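Local coordinates for uncharacterized protein (Pediococcus pentosaceus, PDB 3QKB) that is of unknown function but may bind heavy metals, and assembles as five copies with a beta/alpha-propeller fold, at residues 54-59 / 86-91; 61-66 / 82-87. One frame throughout, in Å; residues are numbered along the deposited sequence. Where two conformers were deposited one is given.

Contact 1. Residues 54-59 / 86-91; sequences NMFDQL and TEVVEV
Phe56, near the start of helix 56-73, reaches across to Thr86, Glu87 and Val88 of strand 78-91, a helix-on-sheet contact within one subunit of the five-chain beta/alpha-propeller. The backbones stay well apart, with Phe56 CA and Thr86 CA separated by 8.8 Å, and the ring bridges the gap. At Thr86 the methyl does the touching: CG2 lies 3.7 Å from Phe56 CE1, approaching the ring obliquely. Thr86 OG1 sits between the backbone N and the carbonyl carbon (chi1 44°), and this puts CG2 beside the backbone N, toward the ring; OG1 itself hydrogen-bonds to Glu87 of the third subunit. The CA to CB bond of Glu87 points away from the helix, and its OE1 hydrogen-bonds to His101 NE2; what faces the ring is the carbonyl, with Glu87 O 3.6 Å from Phe56 CZ, at the edge of the ring and near its plane. Phe56 also touches Leu98 and Val100 on strand 94-109, while His101 of the third subunit meets its ring with planes about 60° apart. Replacing Phe56 by alanine would probably open a gap between the start of the helix and the strand, leaving the methyl of Thr86 without its aromatic partner. At Val88 one branch makes the contact, CG2 lying in the ring plane at the edge, 3.9 Å from both Phe56 CZ and Phe56 CE2.

Contact 2. Residues 61-66 / 82-87; sequences DEAKQK and LKYNTE
Tyr84 CG stands beside its own backbone N, anti to the carbonyl carbon (chi1 -65°), and carries the ring out from the strand until its hydroxyl meets Lys64 on the helix. Lys64 starts in the same sense, with CG beside the backbone N. The bend at chi3 (-74°) turns CE, and with it the amine, relative to the CG and CD that already flank the hydroxyl. Tyr84 OH is 3.1 Å from Lys64 CG, and CD and CE follow at growing distance along the chain. Lys64 CG lies at the edge of the tyrosine ring, near its plane, and the two side chains pass each other at a slant. This is the middle of helix 56-73 laid against strand 78-91 of the propeller subunit, with Ala63 CA 8.9 Å from Tyr84 CA and a ring filling the space between. Ala63, pointing toward the strand, adds a looser apolar touch, its CB 4.5 Å from Tyr84 CE1, while Phe60 of the same helix packs edge-to-face with the tyrosine. The polar ends meet at the subunit boundary: Tyr84 OH hydrogen-bonds to Glu38 OE2 of the third subunit, the same oxygen that forms a salt bridge with Lys64 NZ. This shared carboxylate would probably offset the lysine charge in its buried setting. Within the helix, Lys64 NZ has a second, long ion pair with Asp61 OD1, at 4.0 Å.

From the N terminus, strands 21-22 and 31-44 come first, and the chain then enters helix 56-73, whose beginning supplies the first side of contact 1 and whose next turns supply that of contact 2. After the helix the chain turns back into strand 78-91, meeting the helix again in reverse order. Contact 2 therefore closes the shorter loop, with 15 residues between its segments, and nests inside contact 1, which spans 26. The strand segments overlap at Thr86 and Glu87, and the two centres lie about 11 Å apart. Together they tie one helix to one strand at successive levels, and both touch the third subunit.

Contact 1. Residues 54-59 / 86-91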
loop_
_atom_site.group_PDB
_atom_site.type_symbol
_atom_site.label_atom_id
_atom_site.label_comp_id
_atom_site.label_asym_id
_atom_site.label_seq_id
_atom_site.Cartn_x
_atom_site.Cartn_y
_atom_site.Cartn_z
ATOM N N ASN A 54 15.841 -8.072 9.194
ATOM C CA ASN A 54 16.940 -7.551 8.327
ATOM C C ASN A 54 17.173 -8.346 7.043
ATOM O O ASN A 54 17.722 -7.843 6.068
ATOM C CB ASN A 54 18.274 -7.493 9.120
ATOM C CG ASN A 54 18.696 -8.868 9.696
ATOM O OD1 ASN A 54 18.073 -9.378 10.631
ATOM N ND2 ASN A 54 19.754 -9.452 9.136
HETATM N N MSE A 55 16.791 -9.622 7.063
HETATM C CA MSE A 55 16.935 -10.474 5.896
HETATM C C MSE A 55 15.992 -10.164 4.756
HETATM O O MSE A 55 16.178 -10.709 3.664
HETATM C CB MSE A 55 16.793 -11.944 6.290
HETATM C CG MSE A 55 18.006 -12.457 7.084
HETATM SE SE MSE A 55 17.846 -14.321 7.268
HETATM C CE MSE A 55 19.182 -14.884 5.965
ATOM N N PHE A 56 14.979 -9.312 4.993
ATOM C CA PHE A 56 14.214 -8.703 3.901
ATOM C C PHE A 56 15.078 -7.886 2.936
ATOM O O PHE A 56 14.710 -7.739 1.782
ATOM C CB PHE A 56 13.087 -7.784 4.427
ATOM C CG PHE A 56 11.779 -8.477 4.651
ATOM C CD1 PHE A 56 10.915 -8.670 3.603
ATOM C CD2 PHE A 56 11.400 -8.920 5.921
ATOM C CE1 PHE A 56 9.685 -9.300 3.803
ATOM C CE2 PHE A 56 10.179 -9.546 6.138
ATOM C CZ PHE A 56 9.321 -9.742 5.091
ATOM N N ASP A 57 16.186 -7.324 3.413
ATOM C CA ASP A 57 17.059 -6.489 2.571
ATOM C C ASP A 57 17.410 -7.171 1.237
ATOM O O ASP A 57 17.175 -6.605 0.159
ATOM C CB ASP A 57 18.350 -6.117 3.336
ATOM C CG ASP A 57 18.107 -5.076 4.489
ATOM O OD1 ASP A 57 16.947 -4.551 4.683
ATOM O OD2 ASP A 57 19.109 -4.796 5.196
ATOM N N GLN A 58 17.892 -8.411 1.342
ATOM C CA GLN A 58 18.180 -9.291 0.187
ATOM C C GLN A 58 17.049 -9.352 -0.808
ATOM O O GLN A 58 17.271 -9.325 -2.018
ATOM C CB GLN A 58 18.374 -10.751 0.623
ATOM C CG GLN A 58 19.410 -11.051 1.643
ATOM C CD GLN A 58 19.187 -12.409 2.235
ATOM O OE1 GLN A 58 19.233 -12.585 3.462
ATOM N NE2 GLN A 58 18.905 -13.388 1.371
ATOM N N LEU A 59 15.846 -9.554 -0.272
ATOM C CA LEU A 59 14.680 -9.869 -1.065
ATOM C C LEU A 59 14.239 -8.660 -1.881
ATOM O O LEU A 59 13.852 -8.805 -3.033
ATOM C CB LEU A 59 13.539 -10.373 -0.164
ATOM C CG LEU A 59 13.754 -11.696 0.577
ATOM C CD1 LEU A 59 12.601 -11.942 1.501
ATOM C CD2 LEU A 59 13.907 -12.865 -0.380
ATOM N N THR A 86 4.881 -6.801 1.167
ATOM C CA THR A 86 5.640 -7.744 1.986
ATOM C C THR A 86 4.703 -8.639 2.792
ATOM O O THR A 86 3.631 -8.200 3.221
ATOM C CB THR A 86 6.589 -7.005 2.952
ATOM O OG1 THR A 86 5.909 -5.896 3.553
ATOM C CG2 THR A 86 7.791 -6.496 2.230
ATOM N N GLU A 87 5.108 -9.900 2.990
ATOM C CA GLU A 87 4.444 -10.810 3.964
ATOM C C GLU A 87 5.446 -11.583 4.788
ATOM O O GLU A 87 6.544 -11.906 4.295
ATOM C CB GLU A 87 3.547 -11.831 3.260
ATOM C CG GLU A 87 2.336 -11.248 2.512
ATOM C CD GLU A 87 2.598 -10.988 1.048
ATOM O OE1 GLU A 87 3.131 -11.888 0.356
ATOM O OE2 GLU A 87 2.243 -9.902 0.580
ATOM N N VAL A 88 5.078 -11.866 6.040
ATOM C CA VAL A 88 5.791 -12.811 6.881
ATOM C C VAL A 88 4.881 -13.991 7.086
ATOM O O VAL A 88 3.885 -13.892 7.800
ATOM C CB VAL A 88 6.195 -12.199 8.223
ATOM C CG1 VAL A 88 6.941 -13.234 9.115
ATOM C CG2 VAL A 88 7.055 -10.986 7.979
ATOM N N VAL A 89 5.220 -15.105 6.430
ATOM C CA VAL A 89 4.369 -16.288 6.386
ATOM C C VAL A 89 4.755 -17.238 7.513
ATOM O O VAL A 89 5.932 -17.551 7.682
ATOM C CB VAL A 89 4.467 -17.019 5.030
ATOM C CG1 VAL A 89 3.586 -18.205 5.044
ATOM C CG2 VAL A 89 4.081 -16.086 3.874
ATOM N N GLU A 90 3.753 -17.666 8.287
ATOM C CA GLU A 90 3.966 -18.490 9.468
ATOM C C GLU A 90 3.641 -19.947 9.116
ATOM O O GLU A 90 2.732 -20.186 8.338
ATOM C CB GLU A 90 3.105 -18.002 10.640
ATOM C CG GLU A 90 3.545 -16.634 11.221
ATOM C CD GLU A 90 2.392 -15.814 11.879
ATOM O OE1 GLU A 90 1.417 -16.425 12.399
ATOM O OE2 GLU A 90 2.470 -14.545 11.865
ATOM N N VAL A 91 4.417 -20.894 9.636
ATOM C CA VAL A 91 4.121 -22.314 9.551
ATOM C C VAL A 91 4.199 -22.907 10.954
ATOM O O VAL A 91 5.220 -22.764 11.624
ATOM C CB VAL A 91 5.142 -23.020 8.665
ATOM C CG1 VAL A 91 4.941 -24.565 8.681
ATOM C CG2 VAL A 91 5.069 -22.437 7.255
#

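Contact 2. Residues 61-66 / 82-87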
loop_
_atom_site.group_PDB
_atom_site.type_symbol
_atom_site.label_atom_id
_atom_site.label_comp_id
_atom_site.label_asym_id
_atom_site.label_seq_id
_atom_site.Cartn_x
_atom_site.Cartn_y
_atom_site.Cartn_z
ATOM N N ASP A 61 16.337 -6.343 -2.970
ATOM C CA ASP A 61 17.353 -6.305 -4.040
ATOM C C ASP A 61 17.037 -7.286 -5.145
ATOM O O ASP A 61 17.085 -6.925 -6.325
ATOM C CB ASP A 61 18.766 -6.608 -3.503
ATOM C CG ASP A 61 19.545 -5.347 -3.105
ATOM O OD1 ASP A 61 18.922 -4.312 -2.755
ATOM O OD2 ASP A 61 20.804 -5.406 -3.123
ATOM N N GLU A 62 16.704 -8.522 -4.754
ATOM C CA GLU A 62 16.366 -9.590 -5.707
ATOM C C GLU A 62 15.126 -9.228 -6.510
ATOM O O GLU A 62 15.112 -9.394 -7.715
ATOM C CB GLU A 62 16.159 -10.937 -4.981
ATOM C CG GLU A 62 16.097 -12.206 -5.913
ATOM C CD GLU A 62 15.665 -13.491 -5.155
ATOM O OE1 GLU A 62 16.372 -13.863 -4.180
ATOM O OE2 GLU A 62 14.621 -14.111 -5.528
ATOM N N ALA A 63 14.104 -8.699 -5.837
ATOM C CA ALA A 63 12.874 -8.251 -6.505
ATOM C C ALA A 63 13.159 -7.173 -7.547
ATOM O O ALA A 63 12.701 -7.284 -8.667
ATOM C CB ALA A 63 11.873 -7.762 -5.493
ATOM N N LYS A 64 13.966 -6.174 -7.188
ATOM C CA LYS A 64 14.400 -5.139 -8.142
ATOM C C LYS A 64 15.139 -5.718 -9.347
ATOM O O LYS A 64 14.819 -5.353 -10.468
ATOM C CB LYS A 64 15.285 -4.084 -7.473
ATOM C CG LYS A 64 14.534 -3.127 -6.603
ATOM C CD LYS A 64 15.412 -1.968 -6.109
ATOM C CE LYS A 64 16.396 -2.386 -5.033
ATOM N NZ LYS A 64 17.087 -1.197 -4.440
ATOM N N GLN A 65 16.111 -6.613 -9.123
ATOM C CA GLN A 65 16.855 -7.210 -10.251
ATOM C C GLN A 65 15.931 -7.985 -11.191
ATOM O O GLN A 65 16.093 -7.904 -12.396
ATOM C CB GLN A 65 18.008 -8.134 -9.793
ATOM C CG GLN A 65 19.268 -7.430 -9.231
ATOM C CD GLN A 65 19.900 -6.432 -10.211
ATOM O OE1 GLN A 65 20.658 -6.807 -11.116
ATOM N NE2 GLN A 65 19.571 -5.148 -10.034
ATOM N N LYS A 66 14.966 -8.719 -10.644
ATOM C CA LYS A 66 13.980 -9.420 -11.469
ATOM C C LYS A 66 13.169 -8.435 -12.298
ATOM O O LYS A 66 12.963 -8.660 -13.480
ATOM C CB LYS A 66 13.037 -10.276 -10.608
ATOM C CG LYS A 66 13.655 -11.557 -10.037
ATOM C CD LYS A 66 12.565 -12.416 -9.368
ATOM C CE LYS A 66 13.119 -13.621 -8.627
ATOM N NZ LYS A 66 12.184 -14.788 -8.719
ATOM N N LEU A 82 7.242 2.244 -8.772
ATOM C CA LEU A 82 7.562 1.053 -7.982
ATOM C C LEU A 82 6.824 1.068 -6.652
ATOM O O LEU A 82 6.781 2.095 -5.967
ATOM C CB LEU A 82 9.068 0.949 -7.715
ATOM C CG LEU A 82 9.589 -0.239 -6.872
ATOM C CD1 LEU A 82 9.212 -1.582 -7.484
ATOM C CD2 LEU A 82 11.101 -0.114 -6.690
ATOM N N LYS A 83 6.211 -0.066 -6.328
ATOM C CA LYS A 83 5.750 -0.368 -4.973
ATOM C C LYS A 83 6.180 -1.784 -4.589
ATOM O O LYS A 83 6.499 -2.608 -5.460
ATOM C CB LYS A 83 4.234 -0.253 -4.872
ATOM C CG LYS A 83 3.668 1.123 -5.197
ATOM C CD LYS A 83 4.076 2.246 -4.186
ATOM C CE LYS A 83 3.716 3.678 -4.714
ATOM N NZ LYS A 83 4.034 3.969 -6.218
ATOM N N TYR A 84 6.192 -2.043 -3.282
ATOM C CA TYR A 84 6.478 -3.357 -2.726
ATOM C C TYR A 84 5.362 -3.779 -1.790
ATOM O O TYR A 84 4.961 -3.001 -0.931
ATOM C CB TYR A 84 7.725 -3.325 -1.882
ATOM C CG TYR A 84 9.019 -3.023 -2.568
ATOM C CD1 TYR A 84 9.529 -3.868 -3.526
ATOM C CD2 TYR A 84 9.802 -1.955 -2.154
ATOM C CE1 TYR A 84 10.785 -3.625 -4.105
ATOM C CE2 TYR A 84 11.026 -1.695 -2.714
ATOM C CZ TYR A 84 11.524 -2.519 -3.685
ATOM O OH TYR A 84 12.757 -2.216 -4.216
ATOM N N ASN A 85 4.897 -5.012 -1.921
ATOM C CA ASN A 85 4.141 -5.675 -0.859
ATOM C C ASN A 85 5.078 -6.638 -0.144
ATOM O O ASN A 85 5.954 -7.232 -0.786
ATOM C CB ASN A 85 2.937 -6.436 -1.432
ATOM C CG ASN A 85 1.932 -5.525 -2.120
ATOM O OD1 ASN A 85 2.103 -4.292 -2.156
ATOM N ND2 ASN A 85 0.872 -6.120 -2.661
ATOM N N THR A 86 4.881 -6.801 1.167
ATOM C CA THR A 86 5.640 -7.744 1.986
ATOM C C THR A 86 4.703 -8.639 2.792
ATOM O O THR A 86 3.631 -8.200 3.221
ATOM C CB THR A 86 6.589 -7.005 2.952
ATOM O OG1 THR A 86 5.909 -5.896 3.553
ATOM C CG2 THR A 86 7.791 -6.496 2.230
ATOM N N GLU A 87 5.108 -9.900 2.990
ATOM C CA GLU A 87 4.444 -10.810 3.964
ATOM C C GLU A 87 5.446 -11.583 4.788
ATOM O O GLU A 87 6.544 -11.906 4.295
ATOM C CB GLU A 87 3.547 -11.831 3.260
ATOM C CG GLU A 87 2.336 -11.248 2.512
ATOM C CD GLU A 87 2.598 -10.988 1.048
ATOM O OE1 GLU A 87 3.131 -11.888 0.356
ATOM O OE2 GLU A 87 2.243 -9.902 0.580
#